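Local coordinates for alpha-glucosidase (Pseudoalteromonas sp. K8, PDB 5HQA), which hydrolyses alpha-glucosides as a chloride-activated, calcium-containing enzyme of glycoside hydrolase family 97, captured here with the inhibitor acarbose, at residues 20-25 / 33-38; 83-88 / 99-104. All coordinates share one frame; numbering follows the deposited sequence.

Contact 1 (20-25 / 33-38); sequences TPSYSI and INNSAL
Y23 and S36 pair through their backbones in both directions, Y23 N to S36 O at 3.0 Å and S36 N to Y23 O at 2.8 Å. A second antiparallel pair follows at I25 and I33, where I33 N bonds I25 O and I25 N bonds I33 O. Between the two pairs the register slips by one residue, S24 lying across from N34 and N35: a beta bulge in the hairpin of strands 22-27 and 30-42. At the other end L38 N meets P21 O only weakly.

The apolar contacts gather round the Y23 ring. S36 CB sits over one face as a CH-pi contact, 3.9 Å from the centroid, while L38 CD2 and I33 CG2 approach the ring obliquely. CG of Y23 lies between its backbone N and carbonyl carbon (chi1 74°), a torsion that brings the ring across to S36. The side chains of L38 and Y23 cross at about a right angle, with L38 CD2 3.8 Å from Y23 CD1. Further along, I25 and I33 lie side by side, CB to CB 3.9 Å.

Among the polar side chains, S36 OG bonds N34 O at 2.7 Å within its own segment, spanning the bulge, and is also hydrogen-bonded to A133 N of strand 122-134. Y23 OH bonds E131 O on the same strand. Replacing Y23 with an alanine would probably leave S36 CB and L38 CD2 facing a gap and E131 O without its hydroxyl partner. The contact thus joins backbone pairing to an aromatic centre whose polar end is tied to the next strand of the sheet.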
ATOM      1  N   THR A  20      20.146 -23.171 -16.277  0.97 33.13           N
ATOM      2  CA  THR A  20      18.721 -23.313 -16.043  0.97 30.17           C
ATOM      3  C   THR A  20      17.938 -22.611 -17.146  0.97 24.83           C
ATOM      4  O   THR A  20      18.504 -21.905 -17.991  0.97 20.98           O
ATOM      5  CB  THR A  20      18.308 -22.755 -14.650  0.97 30.50           C
ATOM      6  OG1 THR A  20      18.257 -21.322 -14.644  0.97 27.04           O
ATOM      7  CG2 THR A  20      19.251 -23.232 -13.529  0.97 32.19           C
ATOM      8  N   PRO A  21      16.633 -22.847 -17.208  1.00 21.49           N
ATOM      9  CA  PRO A  21      15.746 -21.898 -17.880  1.00 17.76           C
ATOM     10  C   PRO A  21      16.038 -20.479 -17.402  1.00 15.90           C
ATOM     11  O   PRO A  21      16.445 -20.262 -16.261  1.00 16.75           O
ATOM     12  CB  PRO A  21      14.358 -22.357 -17.433  1.00 20.44           C
ATOM     13  CG  PRO A  21      14.516 -23.834 -17.256  1.00 22.65           C
ATOM     14  CD  PRO A  21      15.940 -24.098 -16.851  1.00 19.45           C
ATOM     15  N   SER A  22      15.839 -19.504 -18.282  1.00 15.04           N
ATOM     16  CA  SER A  22      16.150 -18.131 -17.914  1.00 13.35           C
ATOM     17  C   SER A  22      15.340 -17.190 -18.793  1.00 12.80           C
ATOM     18  O   SER A  22      14.780 -17.592 -19.817  1.00 12.81           O
ATOM     19  CB  SER A  22      17.658 -17.848 -18.046  1.00 14.55           C
ATOM     20  OG  SER A  22      18.075 -17.980 -19.399  1.00 18.31           O
ATOM     21  N   TYR A  23      15.279 -15.925 -18.377  1.00 11.84           N
ATOM     22  CA  TYR A  23      14.633 -14.899 -19.178  1.00 11.36           C
ATOM     23  C   TYR A  23      15.494 -13.642 -19.145  1.00 13.81           C
ATOM     24  O   TYR A  23      16.322 -13.452 -18.250  1.00 12.32           O
ATOM     25  CB  TYR A  23      13.201 -14.596 -18.683  1.00 11.61           C
ATOM     26  CG  TYR A  23      13.192 -13.795 -17.407  1.00 11.28           C
ATOM     27  CD1 TYR A  23      13.402 -14.412 -16.178  1.00 11.59           C
ATOM     28  CD2 TYR A  23      13.016 -12.418 -17.434  1.00 10.24           C
ATOM     29  CE1 TYR A  23      13.427 -13.672 -15.002  1.00 10.24           C
ATOM     30  CE2 TYR A  23      13.040 -11.673 -16.270  1.00  9.89           C
ATOM     31  CZ  TYR A  23      13.243 -12.304 -15.060  1.00 11.13           C
ATOM     32  OH  TYR A  23      13.269 -11.554 -13.912  1.00 11.07           O
ATOM     33  N   SER A  24      15.304 -12.793 -20.152  1.00 12.63           N
ATOM     34  CA  SER A  24      15.907 -11.467 -20.192  1.00 14.00           C
ATOM     35  C   SER A  24      14.895 -10.504 -20.799  1.00 15.40           C
ATOM     36  O   SER A  24      13.935 -10.920 -21.450  1.00 13.84           O
ATOM     37  CB  SER A  24      17.221 -11.455 -20.995  1.00 13.07           C
ATOM     38  OG  SER A  24      16.970 -11.756 -22.357  1.00 19.17           O
ATOM     39  N   ILE A  25      15.094  -9.210 -20.564  1.00 11.01           N
ATOM     40  CA  ILE A  25      14.128  -8.205 -20.997  1.00 11.08           C
ATOM     41  C   ILE A  25      14.874  -7.021 -21.589  1.00 15.88           C
ATOM     42  O   ILE A  25      15.836  -6.525 -20.993  1.00 14.54           O
ATOM     43  CB  ILE A  25      13.235  -7.725 -19.836  1.00 11.81           C
ATOM     44  CG1 ILE A  25      12.525  -8.910 -19.163  1.00 12.16           C
ATOM     45  CG2 ILE A  25      12.230  -6.670 -20.332  1.00 10.81           C
ATOM     46  CD1 ILE A  25      11.679  -8.504 -17.984  1.00 11.85           C
ATOM     47  N   ILE A  33      17.208  -6.150 -18.293  1.00 11.41           N
ATOM     48  CA  ILE A  33      17.326  -7.312 -17.420  1.00 10.84           C
ATOM     49  C   ILE A  33      18.120  -8.369 -18.184  1.00 13.90           C
ATOM     50  O   ILE A  33      17.675  -8.843 -19.239  1.00 13.28           O
ATOM     51  CB  ILE A  33      15.949  -7.856 -16.993  1.00 12.74           C
ATOM     52  CG1 ILE A  33      15.152  -6.798 -16.203  1.00 11.24           C
ATOM     53  CG2 ILE A  33      16.095  -9.159 -16.184  1.00 11.42           C
ATOM     54  CD1 ILE A  33      15.755  -6.434 -14.863  1.00 11.52           C
ATOM     55  N   ASN A  34      19.306  -8.708 -17.672  1.00 10.73           N
ATOM     56  CA  ASN A  34      20.141  -9.731 -18.278  1.00 10.84           C
ATOM     57  C   ASN A  34      19.562 -11.110 -17.980  1.00 11.70           C
ATOM     58  O   ASN A  34      18.593 -11.249 -17.232  1.00 13.09           O
ATOM     59  CB  ASN A  34      21.568  -9.625 -17.749  1.00 12.36           C
ATOM     60  CG  ASN A  34      22.303  -8.402 -18.276  1.00 15.68           C
ATOM     61  OD1 ASN A  34      22.029  -7.924 -19.373  1.00 15.44           O
ATOM     62  ND2 ASN A  34      23.248  -7.900 -17.497  1.00 14.26           N
ATOM     63  N   ASN A  35      20.177 -12.147 -18.561  1.00 12.68           N
ATOM     64  CA  ASN A  35      19.798 -13.534 -18.288  1.00 13.57           C
ATOM     65  C   ASN A  35      19.552 -13.741 -16.801  1.00 13.65           C
ATOM     66  O   ASN A  35      20.444 -13.517 -15.976  1.00 12.64           O
ATOM     67  CB  ASN A  35      20.895 -14.498 -18.749  1.00 19.08           C
ATOM     68  CG  ASN A  35      21.086 -14.501 -20.239  1.00 28.04           C
ATOM     69  OD1 ASN A  35      20.130 -14.368 -21.003  1.00 26.06           O
ATOM     70  ND2 ASN A  35      22.336 -14.658 -20.667  1.00 35.02           N
ATOM     71  N   SER A  36      18.339 -14.174 -16.463  1.00 11.75           N
ATOM     72  CA  SER A  36      17.897 -14.319 -15.082  1.00 10.22           C
ATOM     73  C   SER A  36      17.311 -15.710 -14.897  1.00 13.12           C
ATOM     74  O   SER A  36      16.431 -16.112 -15.661  1.00 12.63           O
ATOM     75  CB  SER A  36      16.852 -13.253 -14.742  1.00 10.50           C
ATOM     76  OG  SER A  36      17.387 -11.947 -14.896  1.00 12.46           O
ATOM     77  N   ALA A  37      17.783 -16.429 -13.876  1.00 11.28           N
ATOM     78  CA  ALA A  37      17.439 -17.834 -13.684  1.00 13.12           C
ATOM     79  C   ALA A  37      15.980 -18.016 -13.247  1.00 13.85           C
ATOM     80  O   ALA A  37      15.343 -17.114 -12.694  1.00 12.01           O
ATOM     81  CB  ALA A  37      18.367 -18.468 -12.645  1.00 11.92           C
ATOM     82  N   LEU A  38      15.467 -19.230 -13.492  1.00 12.35           N
ATOM     83  CA  LEU A  38      14.141 -19.674 -13.083  1.00 13.10           C
ATOM     84  C   LEU A  38      14.257 -21.060 -12.461  1.00 15.71           C
ATOM     85  O   LEU A  38      15.087 -21.865 -12.894  1.00 16.66           O
ATOM     86  CB  LEU A  38      13.186 -19.748 -14.281  1.00 11.64           C
ATOM     87  CG  LEU A  38      13.012 -18.438 -15.049  1.00 12.30           C
ATOM     88  CD1 LEU A  38      12.345 -18.697 -16.393  1.00 14.20           C
ATOM     89  CD2 LEU A  38      12.208 -17.448 -14.229  1.00 13.80           C
TER
HETATM   90  O   HOH W   1      18.092 -15.583 -20.596  1.00 27.04           O

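Contact 2 (83-88 / 99-104); sequences VTVTFA and VRFKAF. With FMT (formic acid), chain I.
V99 and V85 face each other as a hydrogen-bonded antiparallel pair, V85 N to V99 O and V99 N to V85 O both at 2.9 Å. With chi1 at -176°, V99 turns CG1 away from its backbone N and leaves CG2 beside that N, where it touches F87 CE2 at 3.9 Å; the valine and the phenylalanine meet obliquely.

F101 makes the next such pair, with V83. F101 N bonds V83 O at 2.8 Å, and V83 N returns a bond to F101 O. The side chains of V83 and F101 run alongside each other in the same direction, V83 CG1 4.0 Å from F101 CB, while V85 CG2 comes obliquely to the F101 ring. These strands, 75-89 and 95-104, form a beta hairpin in an antiparallel sheet of the N-terminal domain, assigned by family to the galactose-mutarotase-like folds. The face carrying V83, V85, V99 and F101 is buried: I14 of strand 10-15 packs on V85, F87 and F101, and the F101 ring meets that of F110.

On the reverse face T84 and R100 form the non-hydrogen-bonded pair between these two. T84 OG1 stands over one face of the guanidinium, 3.0 Å from R100 NH1, at an angle too poor for a hydrogen bond. R100 is extended through chi1 and chi2, then bends at chi3 (-56°), which brings a face of the guanidinium to this hydroxyl. R100 NH2 bonds formate O1 at 3.3 Å, and NH1 reaches O2 weakly; the formate probably comes from the crystallisation liquor. E113 and E82 form salt bridges with R100 NE and NH1.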
ATOM      1  N   VAL A  83       2.452 -15.386 -23.138  1.00 13.93           N
ATOM      2  CA  VAL A  83       3.018 -16.644 -23.609  1.00 14.99           C
ATOM      3  C   VAL A  83       3.188 -17.571 -22.417  1.00 17.23           C
ATOM      4  O   VAL A  83       3.638 -17.152 -21.345  1.00 17.13           O
ATOM      5  CB  VAL A  83       4.354 -16.456 -24.363  1.00 14.71           C
ATOM      6  CG1 VAL A  83       5.464 -15.973 -23.427  1.00 13.00           C
ATOM      7  CG2 VAL A  83       4.755 -17.774 -25.081  1.00 14.20           C
ATOM      8  N   THR A  84       2.798 -18.829 -22.597  1.00 13.92           N
ATOM      9  CA  THR A  84       3.062 -19.873 -21.621  1.00 14.22           C
ATOM     10  C   THR A  84       4.166 -20.754 -22.187  1.00 15.25           C
ATOM     11  O   THR A  84       4.015 -21.324 -23.276  1.00 14.31           O
ATOM     12  CB  THR A  84       1.804 -20.681 -21.319  1.00 15.27           C
ATOM     13  OG1 THR A  84       0.775 -19.790 -20.869  1.00 18.87           O
ATOM     14  CG2 THR A  84       2.089 -21.705 -20.233  1.00 15.45           C
ATOM     15  N   VAL A  85       5.281 -20.836 -21.465  1.00 13.45           N
ATOM     16  CA  VAL A  85       6.455 -21.588 -21.888  1.00 13.93           C
ATOM     17  C   VAL A  85       6.530 -22.840 -21.034  1.00 14.63           C
ATOM     18  O   VAL A  85       6.570 -22.747 -19.804  1.00 14.07           O
ATOM     19  CB  VAL A  85       7.737 -20.752 -21.747  1.00 13.65           C
ATOM     20  CG1 VAL A  85       8.923 -21.528 -22.277  1.00 14.02           C
ATOM     21  CG2 VAL A  85       7.580 -19.422 -22.472  1.00 13.58           C
ATOM     22  N   THR A  86       6.535 -24.008 -21.671  1.00 14.24           N
ATOM     23  CA  THR A  86       6.587 -25.270 -20.946  1.00 16.10           C
ATOM     24  C   THR A  86       8.005 -25.815 -20.992  1.00 17.17           C
ATOM     25  O   THR A  86       8.608 -25.893 -22.069  1.00 15.36           O
ATOM     26  CB  THR A  86       5.607 -26.287 -21.532  1.00 19.37           C
ATOM     27  OG1 THR A  86       4.276 -25.792 -21.374  1.00 19.51           O
ATOM     28  CG2 THR A  86       5.723 -27.616 -20.804  1.00 19.26           C
ATOM     29  N   PHE A  87       8.531 -26.177 -19.822  1.00 15.30           N
ATOM     30  CA  PHE A  87       9.857 -26.757 -19.671  1.00 14.32           C
ATOM     31  C   PHE A  87       9.721 -28.200 -19.217  1.00 17.91           C
ATOM     32  O   PHE A  87       8.848 -28.526 -18.406  1.00 18.70           O
ATOM     33  CB  PHE A  87      10.690 -26.004 -18.632  1.00 14.17           C
ATOM     34  CG  PHE A  87      10.893 -24.553 -18.939  1.00 17.67           C
ATOM     35  CD1 PHE A  87      11.987 -24.135 -19.684  1.00 18.93           C
ATOM     36  CD2 PHE A  87      10.005 -23.602 -18.466  1.00 16.75           C
ATOM     37  CE1 PHE A  87      12.181 -22.791 -19.962  1.00 18.85           C
ATOM     38  CE2 PHE A  87      10.199 -22.260 -18.738  1.00 19.00           C
ATOM     39  CZ  PHE A  87      11.289 -21.855 -19.486  1.00 17.28           C
ATOM     40  N   ALA A  88      10.605 -29.061 -19.704  1.00 17.25           N
ATOM     41  CA  ALA A  88      10.586 -30.449 -19.276  1.00 17.92           C
ATOM     42  C   ALA A  88      12.008 -30.973 -19.164  1.00 19.82           C
ATOM     43  O   ALA A  88      12.885 -30.605 -19.951  1.00 17.36           O
ATOM     44  CB  ALA A  88       9.778 -31.327 -20.237  1.00 17.24           C
ATOM     45  N   VAL A  99       6.026 -21.527 -17.246  1.00 12.48           N
ATOM     46  CA  VAL A  99       6.033 -20.150 -16.779  1.00 12.01           C
ATOM     47  C   VAL A  99       5.157 -19.346 -17.728  1.00 16.60           C
ATOM     48  O   VAL A  99       5.317 -19.433 -18.953  1.00 16.29           O
ATOM     49  CB  VAL A  99       7.455 -19.572 -16.698  1.00 11.65           C
ATOM     50  CG1 VAL A  99       7.412 -18.177 -16.109  1.00 15.73           C
ATOM     51  CG2 VAL A  99       8.323 -20.441 -15.801  1.00 13.70           C
ATOM     52  N   ARG A 100       4.212 -18.601 -17.168  1.00 12.96           N
ATOM     53  CA  ARG A 100       3.310 -17.761 -17.944  1.00 12.15           C
ATOM     54  C   ARG A 100       3.812 -16.330 -17.832  1.00 13.27           C
ATOM     55  O   ARG A 100       3.992 -15.831 -16.720  1.00 13.10           O
ATOM     56  CB  ARG A 100       1.877 -17.879 -17.426  1.00 13.31           C
ATOM     57  CG  ARG A 100       0.833 -17.109 -18.240  1.00 14.93           C
ATOM     58  CD  ARG A 100      -0.579 -17.305 -17.658  1.00 16.17           C
ATOM     59  NE  ARG A 100      -0.911 -18.726 -17.573  1.00 16.62           N
ATOM     60  CZ  ARG A 100      -1.498 -19.433 -18.536  1.00 18.30           C
ATOM     61  NH1 ARG A 100      -1.863 -18.865 -19.687  1.00 16.04           N
ATOM     62  NH2 ARG A 100      -1.723 -20.724 -18.341  1.00 18.48           N
ATOM     63  N   PHE A 101       4.057 -15.687 -18.974  1.00 14.08           N
ATOM     64  CA  PHE A 101       4.495 -14.292 -19.036  1.00 12.93           C
ATOM     65  C   PHE A 101       3.393 -13.438 -19.637  1.00 15.13           C
ATOM     66  O   PHE A 101       2.818 -13.804 -20.667  1.00 16.57           O
ATOM     67  CB  PHE A 101       5.751 -14.132 -19.891  1.00 11.91           C
ATOM     68  CG  PHE A 101       6.962 -14.812 -19.333  1.00 18.20           C
ATOM     69  CD1 PHE A 101       7.928 -14.084 -18.646  1.00 20.24           C
ATOM     70  CD2 PHE A 101       7.143 -16.170 -19.505  1.00 21.08           C
ATOM     71  CE1 PHE A 101       9.052 -14.708 -18.131  1.00 18.02           C
ATOM     72  CE2 PHE A 101       8.269 -16.797 -19.001  1.00 25.50           C
ATOM     73  CZ  PHE A 101       9.219 -16.062 -18.308  1.00 19.74           C
ATOM     74  N   LYS A 102       3.119 -12.290 -19.016  1.00 12.44           N
ATOM     75  CA  LYS A 102       2.205 -11.296 -19.566  1.00 13.03           C
ATOM     76  C   LYS A 102       2.986 -10.010 -19.777  1.00 17.21           C
ATOM     77  O   LYS A 102       3.586  -9.488 -18.835  1.00 16.68           O
ATOM     78  CB  LYS A 102       1.010 -11.062 -18.640  1.00 13.83           C
ATOM     79  CG  LYS A 102       0.070 -12.258 -18.520  1.00 15.14           C
ATOM     80  CD  LYS A 102      -1.116 -11.943 -17.631  1.00 17.71           C
ATOM     81  CE  LYS A 102      -2.166 -13.036 -17.673  1.00 21.80           C
ATOM     82  NZ  LYS A 102      -3.411 -12.598 -16.967  1.00 27.38           N
ATOM     83  N   ALA A 103       2.993  -9.507 -21.009  1.00 13.44           N
ATOM     84  CA  ALA A 103       3.763  -8.318 -21.360  1.00 12.56           C
ATOM     85  C   ALA A 103       2.790  -7.182 -21.639  1.00 15.50           C
ATOM     86  O   ALA A 103       2.014  -7.248 -22.604  1.00 15.52           O
ATOM     87  CB  ALA A 103       4.659  -8.588 -22.568  1.00 12.10           C
ATOM     88  N   PHE A 104       2.824  -6.158 -20.790  1.00 12.29           N
ATOM     89  CA  PHE A 104       2.059  -4.926 -20.940  1.00 13.43           C
ATOM     90  C   PHE A 104       2.975  -3.818 -21.443  1.00 13.70           C
ATOM     91  O   PHE A 104       4.200  -3.907 -21.337  1.00 14.13           O
ATOM     92  CB  PHE A 104       1.448  -4.478 -19.610  1.00 11.69           C
ATOM     93  CG  PHE A 104       0.600  -5.513 -18.931  1.00 12.07           C
ATOM     94  CD1 PHE A 104      -0.789  -5.411 -18.962  1.00 13.76           C
ATOM     95  CD2 PHE A 104       1.185  -6.555 -18.222  1.00 11.92           C
ATOM     96  CE1 PHE A 104      -1.581  -6.346 -18.327  1.00 15.50           C
ATOM     97  CE2 PHE A 104       0.403  -7.496 -17.579  1.00 15.13           C
ATOM     98  CZ  PHE A 104      -0.986  -7.391 -17.636  1.00 16.71           C
TER
HETATM   99  C   FMT I 708      -2.390 -21.551 -22.078  1.00 42.11           C
HETATM  100  O1  FMT I 708      -1.676 -22.177 -21.294  1.00 41.82           O
HETATM  101  O2  FMT I 708      -3.499 -21.095 -21.783  1.00 40.46           O

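How the contacts relate
Contact 1 and contact 2 are two hairpins that follow in series along the N-terminal domain, in two different antiparallel sheets that pack against each other, with centres about 12 Å apart. The sheets meet directly here: P21 CB lies 3.4 Å from F87 CE1, and Y23 CB 4.2 Å from F101 CE1. F110 of strand 107-114, in the same sheet as contact 2, bridges them further, since its ring meets those of both Y23 and F101. The tyrosine of one hairpin and the phenylalanines of the other therefore share one interior. Both contacts lie away from the acarbose pocket and the calcium and magnesium sites, the centre of each lying about 28 Å from the centre of the chain.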